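PDB 6U75: E3 SUMO-protein ligase SIZ2 from Saccharomyces cerevisiae, which acts as a SUMO E3 ligase of the PIAS family, a zinc-containing enzyme that promotes attachment of SUMO to target proteins. Local coordinates for residues A[81-86]-A[115-120]. Residues are numbered along the deposited sequence; the frame is centred on the assembly and turned at random.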
loop_
_atom_site.group_PDB
_atom_site.type_symbol
_atom_site.label_atom_id
_atom_site.label_comp_id
_atom_site.label_asym_id
_atom_site.label_seq_id
_atom_site.Cartn_x
_atom_site.Cartn_y
_atom_site.Cartn_z
ATOM N N VAL A 81 -7.416 20.344 8.223
ATOM C CA VAL A 81 -7.041 21.672 7.755
ATOM C C VAL A 81 -5.690 21.997 8.372
ATOM O O VAL A 81 -5.589 22.187 9.590
ATOM C CB VAL A 81 -8.083 22.735 8.126
ATOM C CG1 VAL A 81 -7.672 24.093 7.580
ATOM C CG2 VAL A 81 -9.456 22.337 7.604
ATOM N N PHE A 82 -4.655 22.062 7.540
ATOM C CA PHE A 82 -3.297 22.349 7.986
ATOM C C PHE A 82 -2.929 23.750 7.515
ATOM O O PHE A 82 -2.748 23.981 6.314
ATOM C CB PHE A 82 -2.317 21.304 7.455
ATOM C CG PHE A 82 -0.952 21.381 8.076
ATOM C CD1 PHE A 82 -0.762 21.045 9.406
ATOM C CD2 PHE A 82 0.142 21.784 7.330
ATOM C CE1 PHE A 82 0.490 21.115 9.982
ATOM C CE2 PHE A 82 1.399 21.854 7.901
ATOM C CZ PHE A 82 1.572 21.518 9.229
ATOM N N ASN A 83 -2.829 24.684 8.460
ATOM C CA ASN A 83 -2.476 26.071 8.157
ATOM C C ASN A 83 -3.489 26.704 7.207
ATOM O O ASN A 83 -3.128 27.399 6.255
ATOM C CB ASN A 83 -1.059 26.161 7.586
ATOM C CG ASN A 83 0.002 25.766 8.595
ATOM O OD1 ASN A 83 -0.099 26.091 9.779
ATOM N ND2 ASN A 83 1.026 25.058 8.133
ATOM N N GLY A 84 -4.774 26.461 7.466
ATOM C CA GLY A 84 -5.844 27.040 6.683
ATOM C C GLY A 84 -6.197 26.293 5.416
ATOM O O GLY A 84 -7.334 26.411 4.942
ATOM N N THR A 85 -5.268 25.527 4.851
ATOM C CA THR A 85 -5.509 24.790 3.619
ATOM C C THR A 85 -6.065 23.409 3.942
ATOM O O THR A 85 -5.462 22.655 4.713
ATOM C CB THR A 85 -4.218 24.662 2.810
ATOM O OG1 THR A 85 -3.764 25.963 2.414
ATOM C CG2 THR A 85 -4.436 23.802 1.572
ATOM N N LYS A 86 -7.214 23.082 3.356
ATOM C CA LYS A 86 -7.778 21.753 3.527
ATOM C C LYS A 86 -6.905 20.718 2.830
ATOM O O LYS A 86 -6.312 20.977 1.779
ATOM C CB LYS A 86 -9.201 21.693 2.969
ATOM C CG LYS A 86 -9.849 20.315 3.068
ATOM C CD LYS A 86 -11.243 20.292 2.456
ATOM C CE LYS A 86 -11.794 18.873 2.401
ATOM N NZ LYS A 86 -13.102 18.793 1.694
ATOM N N GLU A 115 7.735 30.112 12.837
ATOM C CA GLU A 115 6.302 30.285 13.010
ATOM C C GLU A 115 5.654 28.978 13.458
ATOM O O GLU A 115 6.270 27.911 13.454
ATOM C CB GLU A 115 5.665 30.788 11.711
ATOM C CG GLU A 115 6.093 32.199 11.332
ATOM C CD GLU A 115 5.458 32.678 10.042
ATOM O OE1 GLU A 115 4.781 31.867 9.376
ATOM O OE2 GLU A 115 5.637 33.864 9.696
ATOM N N MET A 116 4.387 29.082 13.847
ATOM C CA MET A 116 3.644 27.973 14.428
ATOM C C MET A 116 2.797 27.289 13.364
ATOM O O MET A 116 2.218 27.952 12.497
ATOM C CB MET A 116 2.743 28.470 15.562
ATOM C CG MET A 116 2.337 27.390 16.546
ATOM S SD MET A 116 3.703 26.931 17.627
ATOM C CE MET A 116 3.037 25.475 18.419
ATOM N N ASN A 117 2.722 25.962 13.435
ATOM C CA ASN A 117 1.867 25.183 12.549
ATOM C C ASN A 117 0.620 24.747 13.307
ATOM O O ASN A 117 0.716 24.182 14.405
ATOM C CB ASN A 117 2.599 23.960 11.995
ATOM C CG ASN A 117 3.782 24.334 11.125
ATOM O OD1 ASN A 117 3.618 24.726 9.971
ATOM N ND2 ASN A 117 4.985 24.208 11.675
ATOM N N HIS A 118 -0.542 25.013 12.716
ATOM C CA HIS A 118 -1.836 24.666 13.287
ATOM C C HIS A 118 -2.493 23.599 12.425
ATOM O O HIS A 118 -2.588 23.754 11.204
ATOM C CB HIS A 118 -2.744 25.894 13.381
ATOM C CG HIS A 118 -2.147 27.035 14.145
ATOM N ND1 HIS A 118 -2.219 27.130 15.519
ATOM C CD2 HIS A 118 -1.473 28.131 13.727
ATOM C CE1 HIS A 118 -1.611 28.235 15.914
ATOM N NE2 HIS A 118 -1.149 28.860 14.846
ATOM N N LEU A 119 -2.946 22.522 13.062
ATOM C CA LEU A 119 -3.648 21.432 12.392
ATOM C C LEU A 119 -4.995 21.252 13.080
ATOM O O LEU A 119 -5.052 20.868 14.253
ATOM C CB LEU A 119 -2.832 20.140 12.435
ATOM C CG LEU A 119 -3.507 18.900 11.842
ATOM C CD1 LEU A 119 -3.732 19.069 10.349
ATOM C CD2 LEU A 119 -2.685 17.653 12.120
ATOM N N ASP A 120 -6.071 21.540 12.357
ATOM C CA ASP A 120 -7.423 21.360 12.858
ATOM C C ASP A 120 -8.032 20.112 12.237
ATOM O O ASP A 120 -7.798 19.809 11.063
ATOM C CB ASP A 120 -8.293 22.579 12.544
ATOM C CG ASP A 120 -7.611 23.889 12.893
ATOM O OD1 ASP A 120 -6.974 24.487 12.002
ATOM O OD2 ASP A 120 -7.705 24.318 14.062
#
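Val-81 and Asp-120 form an antiparallel hydrogen-bonded pair: Val-81 N gives to Asp-120 O and Asp-120 N to Val-81 O, both at 2.9 Å. A third backbone bond, from Asn-83 N to His-118 O (2.9 Å), carries the ladder into the type I' turn from Phe-82 to Thr-85, which joins strand 79-82 to strand 85-86. Asn-83 has the left-handed backbone (phi +60°) this turn needs, which asparagine tolerates better than most residues; at Gly-84 a CB would collide with the carbonyl O of Asn-83, so glycine is called for.

Where the strand pairing ends, the Asn-83 amide takes it over. Chi1 of -66° sets CG beside Asn-83's own N, so the amide reaches along the strand: OD1 accepts from His-118 N at 3.2 Å, the donor tilted from the carbonyl plane. Asn-83 ND2 gives to an in-plane lone pair of Asn-117 OD1 (3.2 Å), and also bonds Tyr-109 O. An alanine here is likely to leave His-118 N without this acceptor and Tyr-109 O without this donor.

Apolar Phe-82 and Leu-119 suit their buried face. Leu-119 CD1 lies at the ring edge, 3.7 Å from Phe-82 CD1, while Asn-117 CB comes obliquely to Phe-82 CZ (3.8 Å), its amide nearly parallel to the ring (8°).

Within the PINIT domain, an amide imitating a backbone acceptor thus fastens the hairpin, linking turn, inner strand 117-123 and neighbouring loop.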